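Local coordinates for 165aa long hypothetical protein (Pyrococcus horikoshii, PDB 2DC4) that is of unknown function but belongs to the CYTH family, resembling class IV adenylyl cyclases, and probably binds a phosphate-bearing ligand within its barrel, at residues Val9-Ile14 with Arg101-Lys106; Val34-Pro39 with Glu85-Leu90. All blocks are in the same frame, centred on the assembly; numbering follows the deposited sequence.

Contact 1. Residues Val9-Ile14 with Arg101-Lys106; sequences VNFEDI and RRWIYK
Phe11 presents the edge of its ring to the face of the Trp103 indole, a T-shaped aromatic pair that illustrates how one pair of rings can join the start of a helix to a curved sheet. The tight part is small. Phe11 CZ stands 3.5 Å above the plane of the Trp103 six-membered ring, over its centre, and Phe11 CE1 comes to 3.6 Å from Trp103 CE3 on the same face. The planes meet at 64°, with the centroids of the Phe11 ring and the Trp103 six-membered ring 4.7 Å apart. Because Phe11 CG lies anti to the backbone N (chi1 -176°), the ring is carried off the first turn of the helix toward the strand; the Phe11 and Trp103 side chains together bridge the 10.1 Å between their CA atoms.

Away from this pair the segments part company. Asn10 and Glu12 are exposed to solvent, and neither meets the strand. Here the order is local: Asn10 is the N-cap, its OD1 accepting from Asp13 N at 3.1 Å in a nearly straight bond (169° at the hydrogen), which secures the first turn from which Phe11 projects.

Arg116 adds a cation-pi contact to the Phe11 ring and also packs on Trp103, so strand 110-117 reaches both partners. Leu114 touches Phe11 from the same strand, while Trp103 rests on Ile28 of strand 24-36 and on Lys15 of helix 11-21. The pair thus joins the N-terminal end of helix 11-21 to strand 94-107, between its sheet neighbours 24-36 and 110-117.

Contact 2. Residues Val34-Pro39 with Glu85-Leu90; sequences VYFELP and ELFKRL
The Phe36 ring receives Phe87 CB almost squarely over one face, a CH-pi contact in which CB lies 3.6 Å from the Phe36 ring centroid and 9° off the ring normal. Phe36 CG is anti to the carbonyl carbon (chi1 -74°), which sends the ring out toward the helix. Beyond CB, the Phe87 ring leads away from the strand; its CD2 still passes 3.9 Å from Phe36 CE2, but the two rings meet obliquely, their planes at 55°. Lys88 closes in at the edge of Phe36, where its CG lies 3.9 Å from Phe36 CE1, near the ring plane. Replacing Phe36 by an alanine removes the ring, which would probably leave Phe87 CB and Lys88 CG without the surface they pack on and open a gap between strand and helix.

In the next shell, Leu44 and Phe92 touch both phenylalanines, and Val94 touches Phe36 and Lys88. On the helix, Arg89 NE bonds Glu85 OE2 at 2.9 Å in a salt bridge one helical turn apart; the same oxygen bonds Tyr71 OH of the second subunit, linking this turn to the dimer interface. Helix 80-89 therefore packs through Ile84, Phe87 and Lys88 on the end of strand 24-36, flanked in the sheet by strands 42-49 and 94-107.

How the contacts relate
From the N terminus, the chain leaves strand 2-8, opens helix 11-21 with the first half of contact 1, and enters strand 24-36, whose far end supplies the first half of contact 2. Contact 2 closes first, when helix 80-89 returns to that strand end after three more barrel strands; strand 94-107 follows and closes contact 1. The smaller loop therefore lies wholly within the larger, and the two do not cross. Their centres are 30 Å apart, on opposite sides of the chain's centre, yet contact 1 rests on strand 94-107 and contact 2 on its sheet neighbour 24-36. Together they tie two separate helices to one antiparallel barrel.

Contact 1. Residues Val9-Ile14 with Arg101-Lys106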
ATOM      1  N   VAL A   9      22.456  -5.836 -23.092  1.00 19.83           N
ATOM      2  CA  VAL A   9      23.890  -5.594 -23.034  1.00 19.65           C
ATOM      3  C   VAL A   9      24.725  -6.706 -22.428  1.00 21.99           C
ATOM      4  O   VAL A   9      24.197  -7.673 -21.880  1.00 23.81           O
ATOM      5  CB  VAL A   9      24.191  -4.355 -22.175  1.00 20.74           C
ATOM      6  CG1 VAL A   9      23.444  -3.147 -22.696  1.00 19.47           C
ATOM      7  CG2 VAL A   9      23.808  -4.648 -20.724  1.00 20.32           C
ATOM      8  N   ASN A  10      26.040  -6.551 -22.543  1.00 23.57           N
ATOM      9  CA  ASN A  10      26.961  -7.482 -21.914  1.00 25.44           C
ATOM     10  C   ASN A  10      27.297  -6.765 -20.610  1.00 25.72           C
ATOM     11  O   ASN A  10      27.900  -5.685 -20.616  1.00 24.15           O
ATOM     12  CB  ASN A  10      28.232  -7.689 -22.735  1.00 28.06           C
ATOM     13  CG  ASN A  10      29.245  -8.564 -22.010  1.00 29.00           C
ATOM     14  OD1 ASN A  10      29.891  -8.121 -21.060  1.00 32.03           O
ATOM     15  ND2 ASN A  10      29.372  -9.816 -22.443  1.00 30.15           N
ATOM     16  N   PHE A  11      26.879  -7.357 -19.499  1.00 26.03           N
ATOM     17  CA  PHE A  11      27.081  -6.774 -18.179  1.00 26.01           C
ATOM     18  C   PHE A  11      28.461  -6.204 -17.884  1.00 25.20           C
ATOM     19  O   PHE A  11      28.599  -5.024 -17.559  1.00 25.42           O
ATOM     20  CB  PHE A  11      26.750  -7.798 -17.095  1.00 25.07           C
ATOM     21  CG  PHE A  11      26.843  -7.240 -15.708  1.00 25.06           C
ATOM     22  CD1 PHE A  11      25.813  -6.463 -15.191  1.00 25.10           C
ATOM     23  CD2 PHE A  11      27.986  -7.436 -14.943  1.00 25.22           C
ATOM     24  CE1 PHE A  11      25.923  -5.886 -13.931  1.00 24.70           C
ATOM     25  CE2 PHE A  11      28.107  -6.865 -13.686  1.00 25.88           C
ATOM     26  CZ  PHE A  11      27.072  -6.086 -13.178  1.00 24.15           C
ATOM     27  N   GLU A  12      29.483  -7.045 -17.972  1.00 25.97           N
ATOM     28  CA  GLU A  12      30.838  -6.613 -17.671  1.00 27.44           C
ATOM     29  C   GLU A  12      31.339  -5.461 -18.538  1.00 27.07           C
ATOM     30  O   GLU A  12      31.927  -4.510 -18.031  1.00 26.32           O
ATOM     31  CB  GLU A  12      31.803  -7.801 -17.774  1.00 30.35           C
ATOM     32  CG  GLU A  12      31.591  -8.881 -16.712  1.00 34.85           C
ATOM     33  CD  GLU A  12      30.417  -9.805 -17.007  1.00 37.75           C
ATOM     34  OE1 GLU A  12      30.103 -10.656 -16.142  1.00 39.01           O
ATOM     35  OE2 GLU A  12      29.813  -9.691 -18.100  1.00 37.88           O
ATOM     36  N   ASP A  13      31.096  -5.543 -19.841  1.00 27.62           N
ATOM     37  CA  ASP A  13      31.549  -4.504 -20.757  1.00 28.99           C
ATOM     38  C   ASP A  13      30.891  -3.151 -20.497  1.00 26.75           C
ATOM     39  O   ASP A  13      31.571  -2.130 -20.400  1.00 25.08           O
ATOM     40  CB  ASP A  13      31.285  -4.925 -22.209  1.00 32.95           C
ATOM     41  CG  ASP A  13      31.949  -6.245 -22.568  1.00 37.33           C
ATOM     42  OD1 ASP A  13      33.146  -6.418 -22.253  1.00 39.45           O
ATOM     43  OD2 ASP A  13      31.278  -7.109 -23.173  1.00 40.56           O
ATOM     44  N   ILE A  14      29.568  -3.143 -20.371  1.00 23.58           N
ATOM     45  CA  ILE A  14      28.856  -1.890 -20.153  1.00 23.98           C
ATOM     46  C   ILE A  14      29.110  -1.284 -18.772  1.00 23.21           C
ATOM     47  O   ILE A  14      29.124  -0.062 -18.621  1.00 22.23           O
ATOM     48  CB  ILE A  14      27.341  -2.070 -20.391  1.00 26.36           C
ATOM     49  CG1 ILE A  14      26.713  -0.718 -20.737  1.00 28.11           C
ATOM     50  CG2 ILE A  14      26.675  -2.682 -19.168  1.00 26.74           C
ATOM     51  CD1 ILE A  14      27.153  -0.172 -22.088  1.00 29.50           C
ATOM     52  N   ARG A 101      19.148  -8.201 -10.003  1.00 16.08           N
ATOM     53  CA  ARG A 101      20.149  -7.538  -9.186  1.00 18.70           C
ATOM     54  C   ARG A 101      20.444  -6.280  -9.999  1.00 19.80           C
ATOM     55  O   ARG A 101      20.900  -6.364 -11.138  1.00 19.16           O
ATOM     56  CB  ARG A 101      21.395  -8.409  -9.053  1.00 24.26           C
ATOM     57  CG  ARG A 101      22.284  -8.034  -7.890  1.00 27.94           C
ATOM     58  CD  ARG A 101      22.864  -9.285  -7.237  1.00 32.57           C
ATOM     59  NE  ARG A 101      23.494  -8.999  -5.951  1.00 35.20           N
ATOM     60  CZ  ARG A 101      24.695  -8.448  -5.809  1.00 37.63           C
ATOM     61  NH1 ARG A 101      25.408  -8.120  -6.876  1.00 39.03           N
ATOM     62  NH2 ARG A 101      25.184  -8.229  -4.596  1.00 39.03           N
ATOM     63  N   ARG A 102      20.163  -5.117  -9.418  1.00 18.29           N
ATOM     64  CA  ARG A 102      20.348  -3.847 -10.112  1.00 18.30           C
ATOM     65  C   ARG A 102      21.491  -2.981  -9.593  1.00 16.88           C
ATOM     66  O   ARG A 102      21.601  -2.723  -8.392  1.00 17.06           O
ATOM     67  CB  ARG A 102      19.040  -3.050 -10.052  1.00 18.38           C
ATOM     68  CG  ARG A 102      19.115  -1.640 -10.632  1.00 19.33           C
ATOM     69  CD  ARG A 102      17.758  -0.946 -10.540  1.00 22.15           C
ATOM     70  NE  ARG A 102      16.791  -1.524 -11.470  1.00 24.23           N
ATOM     71  CZ  ARG A 102      15.505  -1.184 -11.533  1.00 25.05           C
ATOM     72  NH1 ARG A 102      15.014  -0.262 -10.716  1.00 25.83           N
ATOM     73  NH2 ARG A 102      14.707  -1.768 -12.416  1.00 29.01           N
ATOM     74  N   TRP A 103      22.347  -2.550 -10.519  1.00 15.45           N
ATOM     75  CA  TRP A 103      23.473  -1.669 -10.233  1.00 18.15           C
ATOM     76  C   TRP A 103      23.004  -0.284 -10.667  1.00 17.23           C
ATOM     77  O   TRP A 103      22.670  -0.080 -11.834  1.00 17.13           O
ATOM     78  CB  TRP A 103      24.686  -2.074 -11.072  1.00 20.44           C
ATOM     79  CG  TRP A 103      25.555  -3.099 -10.436  1.00 23.07           C
ATOM     80  CD1 TRP A 103      26.763  -2.889  -9.834  1.00 24.22           C
ATOM     81  CD2 TRP A 103      25.299  -4.499 -10.342  1.00 24.51           C
ATOM     82  NE1 TRP A 103      27.274  -4.072  -9.375  1.00 26.47           N
ATOM     83  CE2 TRP A 103      26.395  -5.080  -9.671  1.00 24.67           C
ATOM     84  CE3 TRP A 103      24.247  -5.325 -10.759  1.00 23.28           C
ATOM     85  CZ2 TRP A 103      26.474  -6.448  -9.407  1.00 25.92           C
ATOM     86  CZ3 TRP A 103      24.324  -6.689 -10.498  1.00 26.68           C
ATOM     87  CH2 TRP A 103      25.431  -7.235  -9.828  1.00 27.04           C
ATOM     88  N   ILE A 104      22.972   0.657  -9.733  1.00 15.02           N
ATOM     89  CA  ILE A 104      22.509   2.008 -10.027  1.00 17.19           C
ATOM     90  C   ILE A 104      23.663   3.000 -10.063  1.00 16.13           C
ATOM     91  O   ILE A 104      24.479   3.043  -9.147  1.00 15.75           O
ATOM     92  CB  ILE A 104      21.480   2.484  -8.964  1.00 17.47           C
ATOM     93  CG1 ILE A 104      20.328   1.478  -8.870  1.00 18.51           C
ATOM     94  CG2 ILE A 104      20.952   3.883  -9.321  1.00 17.88           C
ATOM     95  CD1 ILE A 104      19.352   1.751  -7.729  1.00 22.19           C
ATOM     96  N   TYR A 105      23.734   3.774 -11.142  1.00 16.60           N
ATOM     97  CA  TYR A 105      24.758   4.809 -11.314  1.00 17.02           C
ATOM     98  C   TYR A 105      24.033   6.097 -11.688  1.00 17.49           C
ATOM     99  O   TYR A 105      22.979   6.055 -12.311  1.00 18.01           O
ATOM    100  CB  TYR A 105      25.722   4.452 -12.445  1.00 17.05           C
ATOM    101  CG  TYR A 105      26.580   3.249 -12.181  1.00 19.48           C
ATOM    102  CD1 TYR A 105      27.871   3.385 -11.669  1.00 18.21           C
ATOM    103  CD2 TYR A 105      26.114   1.965 -12.467  1.00 21.25           C
ATOM    104  CE1 TYR A 105      28.685   2.264 -11.456  1.00 21.41           C
ATOM    105  CE2 TYR A 105      26.907   0.852 -12.261  1.00 23.25           C
ATOM    106  CZ  TYR A 105      28.191   1.001 -11.761  1.00 22.42           C
ATOM    107  OH  TYR A 105      28.982  -0.109 -11.601  1.00 25.57           O
ATOM    108  N   LYS A 106      24.598   7.242 -11.315  1.00 19.87           N
ATOM    109  CA  LYS A 106      23.970   8.521 -11.620  1.00 21.50           C
ATOM    110  C   LYS A 106      24.950   9.468 -12.301  1.00 20.99           C
ATOM    111  O   LYS A 106      26.135   9.509 -11.967  1.00 21.39           O
ATOM    112  CB  LYS A 106      23.439   9.170 -10.333  1.00 23.77           C
ATOM    113  CG  LYS A 106      22.401   8.329  -9.605  1.00 26.49           C
ATOM    114  CD  LYS A 106      20.988   8.822  -9.862  1.00 30.77           C
ATOM    115  CE  LYS A 106      20.716  10.118  -9.104  1.00 31.54           C
ATOM    116  NZ  LYS A 106      19.338  10.632  -9.340  1.00 36.55           N
TER

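Contact 2. Residues Val34-Pro39 with Glu85-Leu90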
ATOM      1  N   VAL A  34       6.519  -8.815  -7.705  1.00 19.07           N
ATOM      2  CA  VAL A  34       5.385  -9.690  -7.963  1.00 18.92           C
ATOM      3  C   VAL A  34       4.375  -8.853  -8.746  1.00 18.69           C
ATOM      4  O   VAL A  34       3.812  -7.881  -8.232  1.00 18.90           O
ATOM      5  CB  VAL A  34       4.749 -10.212  -6.652  1.00 19.19           C
ATOM      6  CG1 VAL A  34       3.475 -10.978  -6.961  1.00 18.69           C
ATOM      7  CG2 VAL A  34       5.734 -11.102  -5.927  1.00 19.04           C
ATOM      8  N   TYR A  35       4.175  -9.214 -10.011  1.00 18.79           N
ATOM      9  CA  TYR A  35       3.253  -8.487 -10.876  1.00 19.36           C
ATOM     10  C   TYR A  35       1.841  -9.030 -10.853  1.00 19.16           C
ATOM     11  O   TYR A  35       1.630 -10.232 -10.724  1.00 19.61           O
ATOM     12  CB  TYR A  35       3.741  -8.505 -12.327  1.00 19.90           C
ATOM     13  CG  TYR A  35       4.876  -7.554 -12.619  1.00 19.04           C
ATOM     14  CD1 TYR A  35       6.183  -7.865 -12.259  1.00 21.67           C
ATOM     15  CD2 TYR A  35       4.637  -6.342 -13.266  1.00 22.02           C
ATOM     16  CE1 TYR A  35       7.231  -6.995 -12.539  1.00 21.19           C
ATOM     17  CE2 TYR A  35       5.676  -5.461 -13.550  1.00 21.15           C
ATOM     18  CZ  TYR A  35       6.967  -5.794 -13.186  1.00 22.47           C
ATOM     19  OH  TYR A  35       7.997  -4.925 -13.461  1.00 23.89           O
ATOM     20  N   PHE A  36       0.880  -8.124 -10.994  1.00 19.75           N
ATOM     21  CA  PHE A  36      -0.533  -8.469 -11.016  1.00 22.20           C
ATOM     22  C   PHE A  36      -1.101  -8.029 -12.354  1.00 23.93           C
ATOM     23  O   PHE A  36      -0.881  -6.903 -12.790  1.00 25.52           O
ATOM     24  CB  PHE A  36      -1.260  -7.774  -9.865  1.00 21.58           C
ATOM     25  CG  PHE A  36      -0.977  -8.386  -8.533  1.00 22.17           C
ATOM     26  CD1 PHE A  36      -1.669  -9.517  -8.117  1.00 22.63           C
ATOM     27  CD2 PHE A  36       0.020  -7.869  -7.712  1.00 21.26           C
ATOM     28  CE1 PHE A  36      -1.372 -10.130  -6.900  1.00 22.86           C
ATOM     29  CE2 PHE A  36       0.326  -8.471  -6.498  1.00 22.39           C
ATOM     30  CZ  PHE A  36      -0.371  -9.604  -6.089  1.00 22.18           C
ATOM     31  N   GLU A  37      -1.835  -8.925 -13.001  1.00 26.25           N
ATOM     32  CA  GLU A  37      -2.403  -8.643 -14.310  1.00 28.28           C
ATOM     33  C   GLU A  37      -3.486  -7.570 -14.345  1.00 29.27           C
ATOM     34  O   GLU A  37      -4.514  -7.667 -13.672  1.00 28.49           O
ATOM     35  CB  GLU A  37      -2.928  -9.939 -14.936  1.00 32.32           C
ATOM     36  CG  GLU A  37      -3.576  -9.752 -16.295  1.00 38.38           C
ATOM     37  CD  GLU A  37      -3.705 -11.053 -17.065  1.00 41.56           C
ATOM     38  OE1 GLU A  37      -4.118 -12.066 -16.459  1.00 44.46           O
ATOM     39  OE2 GLU A  37      -3.402 -11.060 -18.278  1.00 43.29           O
ATOM     40  N   LEU A  38      -3.233  -6.541 -15.145  1.00 29.66           N
ATOM     41  CA  LEU A  38      -4.165  -5.438 -15.319  1.00 30.33           C
ATOM     42  C   LEU A  38      -4.432  -5.327 -16.807  1.00 32.94           C
ATOM     43  O   LEU A  38      -3.676  -5.860 -17.620  1.00 33.42           O
ATOM     44  CB  LEU A  38      -3.555  -4.120 -14.842  1.00 29.73           C
ATOM     45  CG  LEU A  38      -3.276  -3.931 -13.354  1.00 28.96           C
ATOM     46  CD1 LEU A  38      -2.748  -2.523 -13.121  1.00 27.30           C
ATOM     47  CD2 LEU A  38      -4.554  -4.160 -12.563  1.00 29.21           C
ATOM     48  N   PRO A  39      -5.514  -4.638 -17.189  1.00 35.29           N
ATOM     49  CA  PRO A  39      -5.787  -4.509 -18.620  1.00 37.27           C
ATOM     50  C   PRO A  39      -4.724  -3.616 -19.250  1.00 38.52           C
ATOM     51  O   PRO A  39      -4.187  -2.722 -18.594  1.00 39.06           O
ATOM     52  CB  PRO A  39      -7.177  -3.879 -18.648  1.00 37.36           C
ATOM     53  CG  PRO A  39      -7.183  -3.038 -17.408  1.00 37.70           C
ATOM     54  CD  PRO A  39      -6.548  -3.960 -16.389  1.00 35.47           C
ATOM     55  N   GLU A  85      -0.973 -10.107  -0.588  1.00 18.14           N
ATOM     56  CA  GLU A  85      -2.201 -10.766  -0.150  1.00 19.61           C
ATOM     57  C   GLU A  85      -3.406  -9.893  -0.504  1.00 18.88           C
ATOM     58  O   GLU A  85      -4.422 -10.383  -0.998  1.00 21.17           O
ATOM     59  CB  GLU A  85      -2.172 -11.001   1.362  1.00 20.21           C
ATOM     60  CG  GLU A  85      -3.389 -11.749   1.879  1.00 24.59           C
ATOM     61  CD  GLU A  85      -3.457 -11.782   3.385  1.00 28.61           C
ATOM     62  OE1 GLU A  85      -2.402 -11.953   4.032  1.00 28.97           O
ATOM     63  OE2 GLU A  85      -4.575 -11.650   3.924  1.00 31.68           O
ATOM     64  N   LEU A  86      -3.288  -8.595  -0.246  1.00 18.15           N
ATOM     65  CA  LEU A  86      -4.364  -7.659  -0.544  1.00 18.59           C
ATOM     66  C   LEU A  86      -4.816  -7.698  -1.999  1.00 18.99           C
ATOM     67  O   LEU A  86      -6.007  -7.810  -2.278  1.00 20.05           O
ATOM     68  CB  LEU A  86      -3.936  -6.230  -0.201  1.00 19.23           C
ATOM     69  CG  LEU A  86      -4.902  -5.121  -0.629  1.00 20.76           C
ATOM     70  CD1 LEU A  86      -6.187  -5.235   0.172  1.00 21.27           C
ATOM     71  CD2 LEU A  86      -4.259  -3.758  -0.398  1.00 21.29           C
ATOM     72  N   PHE A  87      -3.880  -7.597  -2.935  1.00 18.14           N
ATOM     73  CA  PHE A  87      -4.280  -7.605  -4.333  1.00 18.45           C
ATOM     74  C   PHE A  87      -4.912  -8.924  -4.748  1.00 19.26           C
ATOM     75  O   PHE A  87      -5.827  -8.943  -5.571  1.00 21.19           O
ATOM     76  CB  PHE A  87      -3.091  -7.223  -5.218  1.00 17.88           C
ATOM     77  CG  PHE A  87      -2.687  -5.787  -5.059  1.00 17.65           C
ATOM     78  CD1 PHE A  87      -3.627  -4.775  -5.238  1.00 18.90           C
ATOM     79  CD2 PHE A  87      -1.387  -5.437  -4.687  1.00 19.28           C
ATOM     80  CE1 PHE A  87      -3.289  -3.442  -5.049  1.00 18.34           C
ATOM     81  CE2 PHE A  87      -1.040  -4.101  -4.496  1.00 21.33           C
ATOM     82  CZ  PHE A  87      -1.994  -3.104  -4.677  1.00 19.65           C
ATOM     83  N   LYS A  88      -4.450 -10.022  -4.164  1.00 21.19           N
ATOM     84  CA  LYS A  88      -5.043 -11.315  -4.475  1.00 23.31           C
ATOM     85  C   LYS A  88      -6.478 -11.331  -3.951  1.00 25.21           C
ATOM     86  O   LYS A  88      -7.389 -11.785  -4.638  1.00 25.97           O
ATOM     87  CB  LYS A  88      -4.259 -12.452  -3.823  1.00 25.05           C
ATOM     88  CG  LYS A  88      -2.910 -12.738  -4.455  1.00 25.37           C
ATOM     89  CD  LYS A  88      -2.226 -13.878  -3.719  1.00 25.62           C
ATOM     90  CE  LYS A  88      -0.877 -14.213  -4.314  1.00 28.42           C
ATOM     91  NZ  LYS A  88      -0.205 -15.276  -3.512  1.00 29.13           N
ATOM     92  N   ARG A  89      -6.678 -10.838  -2.732  1.00 25.20           N
ATOM     93  CA  ARG A  89      -8.019 -10.819  -2.151  1.00 27.48           C
ATOM     94  C   ARG A  89      -8.958  -9.854  -2.864  1.00 27.37           C
ATOM     95  O   ARG A  89     -10.179  -9.987  -2.770  1.00 28.16           O
ATOM     96  CB  ARG A  89      -7.954 -10.496  -0.657  1.00 27.42           C
ATOM     97  CG  ARG A  89      -7.349 -11.634   0.159  1.00 29.27           C
ATOM     98  CD  ARG A  89      -7.501 -11.428   1.659  1.00 30.47           C
ATOM     99  NE  ARG A  89      -6.893 -12.522   2.413  1.00 31.78           N
ATOM    100  CZ  ARG A  89      -7.348 -13.771   2.422  1.00 34.61           C
ATOM    101  NH1 ARG A  89      -8.425 -14.097   1.719  1.00 36.88           N
ATOM    102  NH2 ARG A  89      -6.722 -14.701   3.131  1.00 36.23           N
ATOM    103  N   LEU A  90      -8.392  -8.891  -3.587  1.00 26.93           N
ATOM    104  CA  LEU A  90      -9.194  -7.929  -4.328  1.00 25.74           C
ATOM    105  C   LEU A  90      -9.571  -8.495  -5.696  1.00 26.79           C
ATOM    106  O   LEU A  90     -10.282  -7.854  -6.465  1.00 28.12           O
ATOM    107  CB  LEU A  90      -8.438  -6.606  -4.494  1.00 25.91           C
ATOM    108  CG  LEU A  90      -8.251  -5.789  -3.213  1.00 24.61           C
ATOM    109  CD1 LEU A  90      -7.441  -4.535  -3.500  1.00 25.51           C
ATOM    110  CD2 LEU A  90      -9.622  -5.422  -2.651  1.00 28.01           C
TER